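Local structure of Non-heme chloroperoxidase CPO-A1 (1A8Q) at residues Glu138-Leu143 / Phe199-Phe204. The protein acts as a cofactor-free haloperoxidase that can brominate and may chlorinate during 7-chlorotetracycline biosynthesis in Streptomyces aureofaciens. Residues are numbered along the deposited sequence; the frame is centred on the assembly and turned at random.
Sequences EVFDAL and FGYTDF
In the helical cap of this alpha/beta-hydrolase fold, inserted between strands 112-118 and 215-220, the start of helix 137-162 packs on the end of helix 189-201 through Phe-140 and Gly-200, whose CA atoms are 6.7 Å apart. Gly-200 CA lies over one face of the Phe-140 ring, offset toward its rim, in a CH-pi contact 3.8 Å from the ring centroid and 20° off its normal. Glycine suits this place: with no side chain, its backbone CA rests directly on the ring.

Phe-199 and Tyr-201 flank the glycine. The Phe-199 CB does not point at the other helix, but chi1 of 70° swings the ring round to it edge first; Phe-199 CE1 lies 3.9 Å from Phe-140 CE1, and Phe-199 CZ 4.2 Å from Leu-143 CD1. The Tyr-201 ring packs obliquely on Phe-140, planes at 57°, with Tyr-201 OH 3.8 Å from Phe-140 CD2. A tyrosine fits because its hydroxyl also hydrogen-bonds Asp-137 OD1 and accepts from a water.

Phe-199 links the contact to the catalytic triad, its side chain about 6 Å from that of Ser-94. No direct hydrogen bond joins the segments: apolar and CH-pi packing holds them, and the water, donating also to Asp-141 OD1, is their polar link.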
# COMPACT_ATOMS: atom_id res chain seq x y z
N GLU A 138 -11.98 18.45 1.62
CA GLU A 138 -12.32 18.76 0.24
C GLU A 138 -11.53 17.87 -0.75
O GLU A 138 -12.02 17.60 -1.86
CB GLU A 138 -11.98 20.19 -0.16
CG GLU A 138 -12.41 21.40 0.60
CD GLU A 138 -11.41 22.54 0.44
OE1 GLU A 138 -10.18 22.30 0.53
OE2 GLU A 138 -11.84 23.70 0.23
N VAL A 139 -10.31 17.49 -0.40
CA VAL A 139 -9.53 16.62 -1.30
C VAL A 139 -10.20 15.26 -1.43
O VAL A 139 -10.32 14.72 -2.56
CB VAL A 139 -8.09 16.51 -0.77
CG1 VAL A 139 -7.31 15.41 -1.50
CG2 VAL A 139 -7.40 17.87 -0.97
N PHE A 140 -10.64 14.69 -0.33
CA PHE A 140 -11.28 13.36 -0.38
C PHE A 140 -12.60 13.47 -1.12
O PHE A 140 -12.98 12.60 -1.92
CB PHE A 140 -11.49 12.83 1.04
CG PHE A 140 -10.14 12.67 1.71
CD1 PHE A 140 -9.16 11.87 1.17
CD2 PHE A 140 -9.87 13.31 2.89
CE1 PHE A 140 -7.93 11.71 1.77
CE2 PHE A 140 -8.64 13.15 3.51
CZ PHE A 140 -7.66 12.34 2.98
N ASP A 141 -13.31 14.59 -0.87
CA ASP A 141 -14.57 14.77 -1.65
C ASP A 141 -14.27 14.74 -3.14
O ASP A 141 -15.07 14.17 -3.91
CB ASP A 141 -15.23 16.09 -1.29
CG ASP A 141 -15.79 16.15 0.11
OD1 ASP A 141 -16.04 15.11 0.73
OD2 ASP A 141 -15.98 17.29 0.61
N ALA A 142 -13.24 15.46 -3.58
CA ALA A 142 -12.86 15.57 -4.97
C ALA A 142 -12.45 14.20 -5.53
O ALA A 142 -12.80 13.90 -6.69
CB ALA A 142 -11.72 16.55 -5.24
N LEU A 143 -11.72 13.39 -4.76
CA LEU A 143 -11.40 12.05 -5.29
C LEU A 143 -12.66 11.24 -5.55
O LEU A 143 -12.76 10.56 -6.58
CB LEU A 143 -10.51 11.27 -4.33
CG LEU A 143 -9.17 11.98 -4.07
CD1 LEU A 143 -8.42 11.17 -2.99
CD2 LEU A 143 -8.29 12.01 -5.33
N PHE A 199 -9.55 5.25 3.64
CA PHE A 199 -8.16 5.68 3.88
C PHE A 199 -8.04 7.12 4.35
O PHE A 199 -7.04 7.45 4.99
CB PHE A 199 -7.28 5.41 2.66
CG PHE A 199 -7.43 6.20 1.40
CD1 PHE A 199 -7.23 7.56 1.31
CD2 PHE A 199 -7.66 5.49 0.21
CE1 PHE A 199 -7.28 8.24 0.11
CE2 PHE A 199 -7.75 6.18 -0.98
CZ PHE A 199 -7.55 7.53 -1.06
N GLY A 200 -9.06 7.94 4.09
CA GLY A 200 -8.97 9.35 4.44
C GLY A 200 -9.18 9.51 5.96
O GLY A 200 -8.61 10.45 6.51
N TYR A 201 -10.05 8.69 6.51
CA TYR A 201 -10.58 9.02 7.86
C TYR A 201 -10.22 8.03 8.94
O TYR A 201 -10.49 8.31 10.13
CB TYR A 201 -12.12 9.14 7.72
CG TYR A 201 -12.48 10.35 6.86
CD1 TYR A 201 -12.65 11.62 7.39
CD2 TYR A 201 -12.63 10.19 5.48
CE1 TYR A 201 -12.93 12.72 6.60
CE2 TYR A 201 -12.90 11.29 4.68
CZ TYR A 201 -13.10 12.53 5.24
OH TYR A 201 -13.35 13.59 4.38
N THR A 202 -9.66 6.87 8.61
CA THR A 202 -9.40 5.87 9.66
C THR A 202 -8.12 6.22 10.40
O THR A 202 -7.13 6.55 9.78
CB THR A 202 -9.29 4.46 9.06
OG1 THR A 202 -10.51 4.13 8.35
CG2 THR A 202 -9.04 3.41 10.12
N ASP A 203 -8.19 6.12 11.74
CA ASP A 203 -6.97 6.45 12.52
C ASP A 203 -6.32 5.17 12.98
O ASP A 203 -6.93 4.32 13.67
CB ASP A 203 -7.43 7.34 13.69
CG ASP A 203 -6.33 7.81 14.59
OD1 ASP A 203 -5.23 7.23 14.56
OD2 ASP A 203 -6.51 8.78 15.36
N PHE A 204 -5.03 4.97 12.65
CA PHE A 204 -4.35 3.74 13.04
C PHE A 204 -3.35 3.97 14.17
O PHE A 204 -2.56 3.08 14.45
CB PHE A 204 -3.49 3.20 11.84
CG PHE A 204 -4.39 2.92 10.64
CD1 PHE A 204 -5.08 1.73 10.55
CD2 PHE A 204 -4.54 3.90 9.68
CE1 PHE A 204 -5.93 1.49 9.46
CE2 PHE A 204 -5.40 3.68 8.58
CZ PHE A 204 -6.06 2.47 8.50
O HOH W 1 -15.10 13.05 2.06